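Local coordinates for uncharacterized protein (PDB 3GG7) that binds manganese and, as a TatD-type member of the metallo-dependent hydrolases, probably hydrolyses ester bonds, though its substrate is unknown, at residues 27-32 with 52-57; 159-164 with 185-190; 191-196 with 232-237. All coordinates share one frame; numbering follows the deposited sequence. Where two conformers were deposited one is given.

Contact 1 of 3, residues 27-32 with 52-57; sequences QLTVLS and HVWTAL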
ATOM      1  N   GLN A  27     -14.860  -7.702 -10.994  1.00 23.49           N
ATOM      2  CA  GLN A  27     -14.760  -6.241 -11.000  0.50 23.84           C
ATOM      3  C   GLN A  27     -14.204  -5.725  -9.665  1.00 23.33           C
ATOM      4  O   GLN A  27     -14.720  -4.775  -9.053  1.00 23.98           O
ATOM      5  CB  GLN A  27     -16.095  -5.610 -11.398  0.50 24.52           C
ATOM      6  CG  GLN A  27     -16.605  -6.220 -12.700  0.50 26.56           C
ATOM      7  CD  GLN A  27     -17.268  -5.238 -13.641  0.50 30.14           C
ATOM      8  OE1 GLN A  27     -18.472  -5.045 -13.587  0.50 32.47           O
ATOM      9  NE2 GLN A  27     -16.478  -4.640 -14.541  0.50 31.74           N
ATOM     10  N   LEU A  28     -13.103  -6.356  -9.253  1.00 22.56           N
ATOM     11  CA  LEU A  28     -12.414  -6.060  -8.000  1.00 21.81           C
ATOM     12  C   LEU A  28     -11.203  -5.190  -8.347  1.00 21.12           C
ATOM     13  O   LEU A  28     -10.319  -5.619  -9.088  1.00 22.05           O
ATOM     14  CB  LEU A  28     -11.992  -7.372  -7.320  1.00 22.52           C
ATOM     15  CG  LEU A  28     -11.625  -7.301  -5.844  1.00 23.62           C
ATOM     16  CD1 LEU A  28     -11.724  -8.704  -5.192  1.00 27.64           C
ATOM     17  CD2 LEU A  28     -10.256  -6.711  -5.636  1.00 25.15           C
ATOM     18  N   THR A  29     -11.208  -3.948  -7.868  1.00 20.64           N
ATOM     19  CA  THR A  29     -10.121  -3.019  -8.096  1.00 20.07           C
ATOM     20  C   THR A  29      -8.924  -3.332  -7.222  1.00 19.90           C
ATOM     21  O   THR A  29      -9.042  -3.480  -6.004  1.00 21.05           O
ATOM     22  CB  THR A  29     -10.567  -1.590  -7.837  1.00 20.26           C
ATOM     23  OG1 THR A  29     -11.727  -1.318  -8.627  1.00 23.36           O
ATOM     24  CG2 THR A  29      -9.453  -0.587  -8.141  1.00 21.67           C
ATOM     25  N   VAL A  30      -7.757  -3.449  -7.847  1.00 19.38           N
ATOM     26  CA  VAL A  30      -6.539  -3.754  -7.128  1.00 18.36           C
ATOM     27  C   VAL A  30      -5.435  -2.749  -7.419  1.00 18.43           C
ATOM     28  O   VAL A  30      -5.274  -2.289  -8.556  1.00 17.89           O
ATOM     29  CB  VAL A  30      -6.017  -5.186  -7.402  1.00 17.97           C
ATOM     30  CG1 VAL A  30      -7.059  -6.234  -6.997  1.00 19.23           C
ATOM     31  CG2 VAL A  30      -5.632  -5.362  -8.883  1.00 20.86           C
ATOM     32  N   LEU A  31      -4.704  -2.378  -6.375  1.00 16.81           N
ATOM     33  CA  LEU A  31      -3.454  -1.645  -6.540  1.00 17.35           C
ATOM     34  C   LEU A  31      -2.353  -2.677  -6.563  1.00 16.59           C
ATOM     35  O   LEU A  31      -1.926  -3.208  -5.552  1.00 17.77           O
ATOM     36  CB  LEU A  31      -3.223  -0.610  -5.428  1.00 18.31           C
ATOM     37  CG  LEU A  31      -2.022   0.285  -5.690  1.00 18.53           C
ATOM     38  CD1 LEU A  31      -2.403   1.326  -6.752  1.00 20.01           C
ATOM     39  CD2 LEU A  31      -1.534   0.950  -4.371  1.00 19.10           C
ATOM     40  N   SER A  32      -1.868  -2.908  -7.776  1.00 16.50           N
ATOM     41  CA  SER A  32      -0.846  -3.899  -8.081  1.00 16.96           C
ATOM     42  C   SER A  32       0.519  -3.239  -7.856  1.00 17.06           C
ATOM     43  O   SER A  32       0.966  -2.440  -8.695  1.00 16.89           O
ATOM     44  CB  SER A  32      -1.035  -4.332  -9.544  1.00 17.11           C
ATOM     45  OG  SER A  32      -0.035  -5.253  -9.976  1.00 17.17           O
ATOM     46  N   HIS A  52      -9.500  -2.717 -13.970  1.00 17.56           N
ATOM     47  CA  HIS A  52      -9.474  -2.820 -12.499  1.00 18.11           C
ATOM     48  C   HIS A  52      -8.103  -3.049 -11.940  1.00 17.36           C
ATOM     49  O   HIS A  52      -7.954  -3.061 -10.717  1.00 19.07           O
ATOM     50  CB  HIS A  52     -10.387  -3.930 -12.026  1.00 18.91           C
ATOM     51  CG  HIS A  52     -11.833  -3.599 -12.210  1.00 20.01           C
ATOM     52  ND1 HIS A  52     -12.502  -3.850 -13.389  1.00 21.48           N
ATOM     53  CD2 HIS A  52     -12.692  -2.922 -11.417  1.00 23.25           C
ATOM     54  CE1 HIS A  52     -13.734  -3.380 -13.283  1.00 24.20           C
ATOM     55  NE2 HIS A  52     -13.881  -2.828 -12.095  1.00 24.32           N
ATOM     56  N   VAL A  53      -7.090  -3.203 -12.780  1.00 16.77           N
ATOM     57  CA  VAL A  53      -5.729  -3.437 -12.306  1.00 16.63           C
ATOM     58  C   VAL A  53      -4.954  -2.120 -12.438  1.00 16.80           C
ATOM     59  O   VAL A  53      -4.674  -1.676 -13.550  1.00 16.12           O
ATOM     60  CB  VAL A  53      -5.019  -4.534 -13.140  1.00 17.56           C
ATOM     61  CG1 VAL A  53      -3.575  -4.703 -12.664  1.00 19.18           C
ATOM     62  CG2 VAL A  53      -5.778  -5.887 -13.031  1.00 19.49           C
ATOM     63  N   TRP A  54      -4.642  -1.493 -11.307  1.00 17.40           N
ATOM     64  CA  TRP A  54      -3.969  -0.192 -11.263  1.00 16.84           C
ATOM     65  C   TRP A  54      -2.564  -0.431 -10.735  1.00 17.43           C
ATOM     66  O   TRP A  54      -2.375  -0.798  -9.565  1.00 17.30           O
ATOM     67  CB  TRP A  54      -4.724   0.736 -10.306  1.00 16.99           C
ATOM     68  CG  TRP A  54      -6.167   1.008 -10.658  1.00 17.93           C
ATOM     69  CD1 TRP A  54      -6.862   0.581 -11.764  1.00 20.41           C
ATOM     70  CD2 TRP A  54      -7.091   1.816  -9.899  1.00 19.35           C
ATOM     71  NE1 TRP A  54      -8.146   1.075 -11.726  1.00 20.35           N
ATOM     72  CE2 TRP A  54      -8.311   1.824 -10.591  1.00 20.10           C
ATOM     73  CE3 TRP A  54      -6.990   2.523  -8.694  1.00 21.97           C
ATOM     74  CZ2 TRP A  54      -9.441   2.502 -10.119  1.00 20.21           C
ATOM     75  CZ3 TRP A  54      -8.101   3.207  -8.241  1.00 20.42           C
ATOM     76  CH2 TRP A  54      -9.313   3.193  -8.966  1.00 21.57           C
ATOM     77  N   THR A  55      -1.568  -0.213 -11.580  1.00 16.80           N
ATOM     78  CA  THR A  55      -0.199  -0.621 -11.261  1.00 17.24           C
ATOM     79  C   THR A  55       0.589   0.551 -10.642  1.00 17.11           C
ATOM     80  O   THR A  55       0.529   1.712 -11.122  1.00 17.58           O
ATOM     81  CB  THR A  55       0.523  -1.137 -12.510  1.00 17.66           C
ATOM     82  OG1 THR A  55      -0.327  -2.021 -13.258  1.00 16.75           O
ATOM     83  CG2 THR A  55       1.832  -1.862 -12.143  1.00 16.64           C
ATOM     84  N   ALA A  56       1.320   0.237  -9.567  1.00 16.40           N
ATOM     85  CA  ALA A  56       2.129   1.206  -8.802  1.00 15.96           C
ATOM     86  C   ALA A  56       3.625   0.863  -8.990  1.00 16.52           C
ATOM     87  O   ALA A  56       3.995  -0.317  -9.159  1.00 17.01           O
ATOM     88  CB  ALA A  56       1.742   1.179  -7.322  1.00 16.43           C
ATOM     89  N   LEU A  57       4.450   1.914  -9.017  1.00 16.53           N
ATOM     90  CA  LEU A  57       5.876   1.877  -9.270  1.00 16.99           C
ATOM     91  C   LEU A  57       6.567   1.967  -7.911  1.00 16.90           C
ATOM     92  O   LEU A  57       6.426   2.959  -7.182  1.00 17.18           O
ATOM     93  CB  LEU A  57       6.275   3.043 -10.161  1.00 17.39           C
ATOM     94  CG  LEU A  57       7.746   3.161 -10.466  1.00 16.43           C
ATOM     95  CD1 LEU A  57       8.174   2.050 -11.387  1.00 18.34           C
ATOM     96  CD2 LEU A  57       7.977   4.533 -11.153  1.00 19.70           C
TER
HETATM   97  O   HOH W   1      -0.187  -4.769 -12.604  1.00 17.97           O
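CG2 of T29 sits over the centre of the W54 six-membered ring, 3.6 Å from the ring centroid and close to its normal, a CH-pi contact. The methyl gets there because it is turned anti to the backbone N, which leaves OG1 (chi1 -54°) anti to the carbonyl carbon and pointing at the other aromatic neighbour. On the same side of the sheet as W54, CD1 of L31 lies 4.2 Å from CB of A56 and also meets CB of W54. V30 and V53 point to the opposite side, CG2 against CG2.

At the start of the pair the H52 ring takes CA of Q27 over one face, 3.8 Å from its centroid, while OG1 of T29 approaches its edge in the ring plane. The amide plane of Q27 is turned 63° from the ring plane, with NE2 nearest CE1 of H52, and ND1 of H52 is hydrogen-bonded to E24. Four backbone bonds join the two segments: V30 N to H52 O, W54 N to V30 O, S32 N to W54 O, and A56 N to S32 O at 2.8 Å. The first two are nearly linear at the acceptor; the last two donors stand 31° off the carbonyl plane. At the polar edge, one water bridges S32 OG (2.7 Å) and T55 OG1 (2.8 Å).

Strand 4-8 flanks strand 29-32 on its other side, bringing L31 near the manganese ligand H7. The parallel strands, joined through helix 40-44, form a beta-alpha-beta unit of the TIM-barrel fold to which TatD hydrolases belong.

Contact 2 of 3, residues 159-164 with 185-190; sequences RAISLG and SMPRDR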
ATOM      1  N   ARG A 159      -0.140  10.921  15.201  1.00 27.10           N
ATOM      2  CA  ARG A 159       0.737  11.801  14.437  1.00 25.47           C
ATOM      3  C   ARG A 159       0.561  11.623  12.918  1.00 25.08           C
ATOM      4  O   ARG A 159       0.542  12.599  12.161  1.00 24.42           O
ATOM      5  CB  ARG A 159       2.207  11.569  14.802  1.00 26.19           C
ATOM      6  CG  ARG A 159       3.157  12.490  14.101  1.00 27.02           C
ATOM      7  CD  ARG A 159       4.627  12.220  14.437  1.00 28.08           C
ATOM      8  NE  ARG A 159       5.473  13.010  13.563  1.00 28.30           N
ATOM      9  CZ  ARG A 159       6.715  12.687  13.186  1.00 26.63           C
ATOM     10  NH1 ARG A 159       7.286  11.560  13.583  1.00 27.22           N
ATOM     11  NH2 ARG A 159       7.359  13.496  12.377  1.00 29.14           N
ATOM     12  N   ALA A 160       0.489  10.374  12.472  1.00 24.51           N
ATOM     13  CA  ALA A 160       0.262  10.122  11.054  1.00 24.32           C
ATOM     14  C   ALA A 160      -1.027  10.786  10.556  1.00 24.19           C
ATOM     15  O   ALA A 160      -1.056  11.396   9.491  1.00 24.39           O
ATOM     16  CB  ALA A 160       0.210   8.629  10.823  1.00 23.98           C
ATOM     17  N   ILE A 161      -2.089  10.650  11.342  1.00 25.59           N
ATOM     18  CA  ILE A 161      -3.361  11.282  10.981  1.00 26.29           C
ATOM     19  C   ILE A 161      -3.161  12.792  10.818  1.00 27.18           C
ATOM     20  O   ILE A 161      -3.556  13.385   9.812  1.00 27.28           O
ATOM     21  CB  ILE A 161      -4.430  10.974  12.012  1.00 26.54           C
ATOM     22  CG1 ILE A 161      -4.803   9.492  11.973  1.00 27.18           C
ATOM     23  CG2 ILE A 161      -5.684  11.837  11.750  1.00 27.26           C
ATOM     24  CD1 ILE A 161      -5.461   8.989  13.234  1.00 28.26           C
ATOM     25  N   SER A 162      -2.477  13.391  11.789  1.00 27.63           N
ATOM     26  CA  SER A 162      -2.163  14.828  11.761  1.00 28.74           C
ATOM     27  C   SER A 162      -1.357  15.284  10.537  1.00 28.86           C
ATOM     28  O   SER A 162      -1.501  16.420  10.067  1.00 29.56           O
ATOM     29  CB  SER A 162      -1.437  15.205  13.066  1.00 29.21           C
ATOM     30  OG  SER A 162      -0.039  14.941  12.987  1.00 31.94           O
ATOM     31  N   LEU A 163      -0.504  14.397  10.020  1.00 27.91           N
ATOM     32  CA  LEU A 163       0.294  14.644   8.830  1.00 28.12           C
ATOM     33  C   LEU A 163      -0.455  14.373   7.508  1.00 28.02           C
ATOM     34  O   LEU A 163       0.128  14.494   6.418  1.00 29.75           O
ATOM     35  CB  LEU A 163       1.573  13.792   8.868  1.00 27.88           C
ATOM     36  CG  LEU A 163       2.603  14.281   9.893  1.00 28.26           C
ATOM     37  CD1 LEU A 163       3.650  13.204  10.144  1.00 27.10           C
ATOM     38  CD2 LEU A 163       3.258  15.578   9.428  1.00 30.86           C
ATOM     39  N   GLY A 164      -1.723  14.001   7.596  1.00 28.08           N
ATOM     40  CA  GLY A 164      -2.541  13.774   6.405  1.00 27.23           C
ATOM     41  C   GLY A 164      -2.421  12.383   5.803  1.00 26.38           C
ATOM     42  O   GLY A 164      -2.747  12.188   4.612  1.00 26.97           O
ATOM     43  N   SER A 185      -9.176   4.592  15.959  1.00 31.76           N
ATOM     44  CA  SER A 185      -8.610   5.945  15.940  1.00 31.52           C
ATOM     45  C   SER A 185      -8.512   6.615  14.552  1.00 30.02           C
ATOM     46  O   SER A 185      -8.286   7.832  14.442  1.00 30.28           O
ATOM     47  CB  SER A 185      -7.245   5.943  16.626  1.00 32.13           C
ATOM     48  OG  SER A 185      -7.428   5.661  17.999  1.00 37.21           O
ATOM     49  N   MET A 186      -8.733   5.832  13.501  1.00 28.74           N
ATOM     50  CA  MET A 186      -8.605   6.325  12.137  1.00 27.91           C
ATOM     51  C   MET A 186      -9.893   7.012  11.689  1.00 27.31           C
ATOM     52  O   MET A 186     -10.984   6.474  11.908  1.00 28.80           O
ATOM     53  CB  MET A 186      -8.322   5.143  11.185  1.00 26.61           C
ATOM     54  CG  MET A 186      -7.009   4.409  11.415  1.00 25.57           C
ATOM     55  SD  MET A 186      -6.825   2.950  10.308  1.00 18.96           S
ATOM     56  CE  MET A 186      -5.292   2.280  10.897  1.00 28.96           C
ATOM     57  N   PRO A 187      -9.779   8.194  11.047  1.00 27.00           N
ATOM     58  CA  PRO A 187     -10.965   8.770  10.431  1.00 26.27           C
ATOM     59  C   PRO A 187     -11.485   7.825   9.346  1.00 26.43           C
ATOM     60  O   PRO A 187     -10.696   7.324   8.520  1.00 25.55           O
ATOM     61  CB  PRO A 187     -10.478  10.101   9.845  1.00 26.94           C
ATOM     62  CG  PRO A 187      -9.020  10.101  10.007  1.00 27.85           C
ATOM     63  CD  PRO A 187      -8.580   9.019  10.851  1.00 27.36           C
ATOM     64  N   ARG A 188     -12.789   7.570   9.344  1.00 25.38           N
ATOM     65  CA  ARG A 188     -13.348   6.584   8.416  1.00 25.80           C
ATOM     66  C   ARG A 188     -13.204   7.011   6.978  1.00 25.07           C
ATOM     67  O   ARG A 188     -13.195   6.143   6.101  1.00 25.85           O
ATOM     68  CB  ARG A 188     -14.823   6.292   8.720  1.00 25.81           C
ATOM     69  CG  ARG A 188     -15.011   5.590  10.038  1.00 28.35           C
ATOM     70  CD  ARG A 188     -16.439   5.166  10.253  1.00 29.68           C
ATOM     71  NE  ARG A 188     -16.641   4.609  11.589  1.00 31.71           N
ATOM     72  CZ  ARG A 188     -17.827   4.240  12.067  1.00 32.97           C
ATOM     73  NH1 ARG A 188     -18.933   4.378  11.332  1.00 34.73           N
ATOM     74  NH2 ARG A 188     -17.908   3.722  13.285  1.00 33.34           N
ATOM     75  N   ASP A 189     -13.101   8.316   6.728  1.00 24.59           N
ATOM     76  CA  ASP A 189     -12.942   8.844   5.366  1.00 24.85           C
ATOM     77  C   ASP A 189     -11.503   8.737   4.827  1.00 24.25           C
ATOM     78  O   ASP A 189     -11.228   9.214   3.723  1.00 24.72           O
ATOM     79  CB  ASP A 189     -13.533  10.274   5.216  1.00 25.09           C
ATOM     80  CG  ASP A 189     -12.925  11.294   6.145  1.00 27.59           C
ATOM     81  OD1 ASP A 189     -11.956  10.982   6.866  1.00 27.16           O
ATOM     82  OD2 ASP A 189     -13.417  12.458   6.126  1.00 31.46           O
ATOM     83  N   ARG A 190     -10.617   8.092   5.594  1.00 24.44           N
ATOM     84  CA  ARG A 190      -9.236   7.835   5.135  1.00 24.25           C
ATOM     85  C   ARG A 190      -8.844   6.358   5.232  1.00 23.96           C
ATOM     86  O   ARG A 190      -7.646   6.022   5.173  1.00 23.77           O
ATOM     87  CB  ARG A 190      -8.259   8.693   5.927  1.00 24.71           C
ATOM     88  CG  ARG A 190      -8.276  10.176   5.503  1.00 28.24           C
ATOM     89  CD  ARG A 190      -7.086  10.948   6.059  1.00 33.78           C
ATOM     90  NE  ARG A 190      -7.454  11.782   7.188  1.00 36.42           N
ATOM     91  CZ  ARG A 190      -6.587  12.318   8.037  1.00 38.42           C
ATOM     92  NH1 ARG A 190      -5.268  12.119   7.895  1.00 34.69           N
ATOM     93  NH2 ARG A 190      -7.046  13.074   9.031  1.00 39.68           N
TER
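The CA atoms of I161 and M186, the nearest across the contact, are 7.3 Å apart, so the backbones of the last turn of helix 154-162 and the loop after helix 177-185 do not pair, and side chains bridge the gap. CD1 of I161 reaches the backbone of that loop, 3.3 Å from O of S185, and packs on CD of the P187 ring, 3.9 Å away. Its other branch, CG2, lies anti to the backbone N and packs against the R190 guanidinium, 3.3 Å from NH2.

The polar part is R190 NH1, which donates to I161 O at 2.9 Å along an almost straight line (175° at the hydrogen). The carbonyl oxygen lies in the guanidinium plane and offers a lone pair in its own carbonyl plane. I161 O also accepts from G164 N in the Schellman motif that ends the helix, so R190 grips the C-terminal turn, where the helix dipole would probably favour a positive charge. In this TIM-barrel fold the contact joins the chain just before strand 166-169 to the loop that leads into the next strand, 191-193, and F167 touches both I161 and M186.

A bend at chi3 (-103°) turns the R190 guanidinium toward the turn, and NH1 also bonds to C165 O. With a leucine in its place, I161 O and C165 O would probably each lose a donor and the helix end its facing charge. CA of G164 lies 3.5 Å from NH1, and the positive phi of that residue suits glycine.

Contact 3 of 3, residues 191-196 with 232-237; sequences VLTETD and RIVKEN. With MN (manganese (II) ion), chain B.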
ATOM      1  N   VAL A 191      -9.835   5.478   5.333  1.00 22.98           N
ATOM      2  CA  VAL A 191      -9.624   4.040   5.444  1.00 22.70           C
ATOM      3  C   VAL A 191      -9.889   3.333   4.112  1.00 22.59           C
ATOM      4  O   VAL A 191     -10.934   3.508   3.490  1.00 22.55           O
ATOM      5  CB  VAL A 191     -10.453   3.442   6.583  1.00 23.14           C
ATOM      6  CG1 VAL A 191     -10.298   1.924   6.666  1.00 23.24           C
ATOM      7  CG2 VAL A 191      -9.977   4.064   7.889  1.00 22.39           C
ATOM      8  N   LEU A 192      -8.886   2.570   3.672  1.00 22.47           N
ATOM      9  CA  LEU A 192      -8.978   1.715   2.488  1.00 21.17           C
ATOM     10  C   LEU A 192      -8.748   0.295   2.961  1.00 21.76           C
ATOM     11  O   LEU A 192      -8.200   0.058   4.041  1.00 21.88           O
ATOM     12  CB  LEU A 192      -7.884   2.114   1.470  1.00 21.85           C
ATOM     13  CG  LEU A 192      -7.889   3.580   1.058  1.00 23.09           C
ATOM     14  CD1 LEU A 192      -6.666   3.898   0.240  1.00 22.46           C
ATOM     15  CD2 LEU A 192      -9.191   3.961   0.320  1.00 24.50           C
ATOM     16  N   THR A 193      -9.129  -0.666   2.128  1.00 21.90           N
ATOM     17  CA  THR A 193      -8.960  -2.081   2.421  1.00 21.01           C
ATOM     18  C   THR A 193      -7.838  -2.659   1.541  1.00 20.99           C
ATOM     19  O   THR A 193      -7.668  -2.218   0.427  1.00 21.22           O
ATOM     20  CB  THR A 193     -10.277  -2.847   2.182  1.00 21.40           C
ATOM     21  OG1 THR A 193     -10.842  -2.476   0.925  1.00 20.96           O
ATOM     22  CG2 THR A 193     -11.315  -2.539   3.285  1.00 22.94           C
ATOM     23  N   GLU A 194      -7.122  -3.658   2.047  1.00 19.96           N
ATOM     24  CA  GLU A 194      -6.042  -4.344   1.297  1.00 20.21           C
ATOM     25  C   GLU A 194      -5.951  -5.801   1.723  1.00 20.39           C
ATOM     26  O   GLU A 194      -6.550  -6.178   2.737  1.00 20.31           O
ATOM     27  CB  GLU A 194      -4.684  -3.675   1.565  1.00 19.79           C
ATOM     28  CG  GLU A 194      -4.163  -3.831   3.013  1.00 19.65           C
ATOM     29  CD  GLU A 194      -2.684  -3.429   3.181  1.00 20.54           C
ATOM     30  OE1 GLU A 194      -2.312  -2.316   2.766  1.00 22.36           O
ATOM     31  OE2 GLU A 194      -1.902  -4.260   3.692  1.00 23.87           O
ATOM     32  N   THR A 195      -5.195  -6.620   0.993  1.00 19.64           N
ATOM     33  CA  THR A 195      -4.764  -7.930   1.471  1.00 20.66           C
ATOM     34  C   THR A 195      -3.253  -8.072   1.693  1.00 20.37           C
ATOM     35  O   THR A 195      -2.825  -8.835   2.536  1.00 20.98           O
ATOM     36  CB  THR A 195      -5.157  -9.086   0.551  1.00 21.65           C
ATOM     37  OG1 THR A 195      -4.483  -8.963  -0.720  1.00 21.66           O
ATOM     38  CG2 THR A 195      -6.675  -9.165   0.364  1.00 21.22           C
ATOM     39  N   ASP A 196      -2.437  -7.403   0.877  1.00 19.71           N
ATOM     40  CA  ASP A 196      -1.014  -7.681   0.830  1.00 20.34           C
ATOM     41  C   ASP A 196      -0.707  -9.142   0.448  1.00 20.06           C
ATOM     42  O   ASP A 196       0.332  -9.696   0.859  1.00 21.27           O
ATOM     43  CB  ASP A 196      -0.301  -7.321   2.140  1.00 20.22           C
ATOM     44  CG  ASP A 196       1.194  -7.077   1.946  1.00 20.88           C
ATOM     45  OD1 ASP A 196       1.606  -6.700   0.823  1.00 19.61           O
ATOM     46  OD2 ASP A 196       1.960  -7.247   2.927  1.00 20.77           O
ATOM     47  N   ARG A 232     -19.388   0.955   0.357  1.00 25.69           N
ATOM     48  CA  ARG A 232     -19.650   2.268  -0.207  1.00 26.65           C
ATOM     49  C   ARG A 232     -18.627   3.281   0.280  1.00 25.87           C
ATOM     50  O   ARG A 232     -18.127   4.078  -0.513  1.00 25.60           O
ATOM     51  CB  ARG A 232     -21.071   2.752   0.152  1.00 26.72           C
ATOM     52  CG  ARG A 232     -21.348   4.205  -0.237  1.00 29.44           C
ATOM     53  CD  ARG A 232     -22.745   4.708   0.234  1.00 32.15           C
ATOM     54  NE  ARG A 232     -22.988   4.516   1.666  1.00 35.44           N
ATOM     55  CZ  ARG A 232     -22.558   5.311   2.646  1.00 35.79           C
ATOM     56  NH1 ARG A 232     -21.831   6.396   2.395  1.00 38.08           N
ATOM     57  NH2 ARG A 232     -22.865   5.023   3.908  1.00 36.64           N
ATOM     58  N   ILE A 233     -18.388   3.302   1.591  1.00 25.64           N
ATOM     59  CA  ILE A 233     -17.435   4.236   2.196  1.00 26.13           C
ATOM     60  C   ILE A 233     -16.024   4.076   1.600  1.00 24.67           C
ATOM     61  O   ILE A 233     -15.405   5.062   1.205  1.00 23.37           O
ATOM     62  CB  ILE A 233     -17.421   4.070   3.710  1.00 26.43           C
ATOM     63  CG1 ILE A 233     -18.682   4.702   4.287  1.00 28.79           C
ATOM     64  CG2 ILE A 233     -16.183   4.725   4.343  1.00 27.83           C
ATOM     65  CD1 ILE A 233     -18.989   4.236   5.679  1.00 29.43           C
ATOM     66  N   VAL A 234     -15.557   2.841   1.495  1.00 25.38           N
ATOM     67  CA  VAL A 234     -14.256   2.568   0.871  1.00 24.70           C
ATOM     68  C   VAL A 234     -14.211   3.027  -0.601  1.00 24.95           C
ATOM     69  O   VAL A 234     -13.250   3.672  -1.008  1.00 25.08           O
ATOM     70  CB  VAL A 234     -13.844   1.101   1.039  1.00 25.05           C
ATOM     71  CG1 VAL A 234     -12.528   0.818   0.300  1.00 25.34           C
ATOM     72  CG2 VAL A 234     -13.719   0.760   2.531  1.00 25.00           C
ATOM     73  N   LYS A 235     -15.274   2.793  -1.381  1.00 25.18           N
ATOM     74  CA  LYS A 235     -15.326   3.328  -2.751  1.00 25.49           C
ATOM     75  C   LYS A 235     -15.320   4.856  -2.793  1.00 25.54           C
ATOM     76  O   LYS A 235     -14.648   5.458  -3.618  1.00 26.14           O
ATOM     77  CB  LYS A 235     -16.584   2.849  -3.479  1.00 26.24           C
ATOM     78  CG  LYS A 235     -16.547   1.418  -3.915  1.00 29.10           C
ATOM     79  CD  LYS A 235     -16.145   1.349  -5.383  1.00 31.85           C
ATOM     80  CE  LYS A 235     -16.041  -0.059  -5.865  1.00 33.57           C
ATOM     81  NZ  LYS A 235     -15.655  -0.084  -7.321  1.00 32.33           N
ATOM     82  N   GLU A 236     -16.101   5.477  -1.902  1.00 25.54           N
ATOM     83  CA  GLU A 236     -16.109   6.929  -1.798  1.00 25.44           C
ATOM     84  C   GLU A 236     -14.710   7.428  -1.457  1.00 23.90           C
ATOM     85  O   GLU A 236     -14.269   8.472  -1.963  1.00 23.97           O
ATOM     86  CB  GLU A 236     -17.084   7.438  -0.722  1.00 26.23           C
ATOM     87  CG  GLU A 236     -18.541   7.213  -1.015  1.00 28.03           C
ATOM     88  CD  GLU A 236     -19.442   7.488   0.175  1.00 30.75           C
ATOM     89  OE1 GLU A 236     -18.941   7.704   1.318  1.00 34.79           O
ATOM     90  OE2 GLU A 236     -20.674   7.477  -0.028  1.00 35.50           O
ATOM     91  N   ASN A 237     -14.033   6.696  -0.571  1.00 24.16           N
ATOM     92  CA  ASN A 237     -12.697   7.085  -0.153  1.00 23.54           C
ATOM     93  C   ASN A 237     -11.698   6.989  -1.305  1.00 22.50           C
ATOM     94  O   ASN A 237     -10.888   7.891  -1.479  1.00 22.30           O
ATOM     95  CB  ASN A 237     -12.231   6.245   1.029  1.00 22.63           C
ATOM     96  CG  ASN A 237     -13.012   6.527   2.309  1.00 24.49           C
ATOM     97  OD1 ASN A 237     -13.787   7.506   2.398  1.00 24.05           O
ATOM     98  ND2 ASN A 237     -12.808   5.678   3.301  1.00 23.08           N
TER
HETATM   99 MN    MN B 253       3.296  -5.360   0.259  1.00 16.50          MN
HETATM  100  O   HOH W   2       3.998  -5.785   2.123  1.00 22.24           O
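This contact packs strand 191-193, the last of the parallel barrel strands, against helix 227-243 in the TIM-barrel fold, and the same chain segment runs on to the manganese site. V234 and N237 face the strand from successive turns of the helix. CG1 of V234 lies 3.8 Å from OG1 of T193, whose hydroxyl is hydrogen-bonded to I4 O, and CG2 of V234 packs near V191 O.

N237 supplies the polar link: ND2 donates to V191 O at 2.9 Å, with the acceptor close to the amide plane and the donor 20° out of the carbonyl plane. With CG anti to the carbonyl carbon (chi1 -68°), the amide turns to the strand while CB rests 3.9 Å from CD2 of L192. ND2 also bonds to R188 O, so one amide group serves two backbone carbonyls.

Past the strand, D196 OD1 binds the manganese at 2.2 Å, and a metal-bound water donates to D196 OD2 at 2.6 Å. H7, H9 and E86 complete the ligands.

Strand 191-193 is flanked by strand 166-169 and, through a backbone bond of T193 with F6, by strand 4-8; helix 212-223 also covers T193.

How the contacts relate
From the N terminus, contact 1 comes first, closing the loop of helix 40-44 between two neighbouring parallel strands. The chain then builds much of the remaining barrel before contact 2 closes a second loop, from the end of helix 154-162 past strand 166-169 and helix 177-185. Contact 3 follows almost at once, since 191-196 begins where 185-190 ends, and its loop takes in helix 212-223 on the way to helix 227-243. The three are in series; none nests within or crosses another. Contacts 2 and 3 touch, M186 packing on V191, while contacts 1 and 3 come within about 4 Å at their nearest atoms.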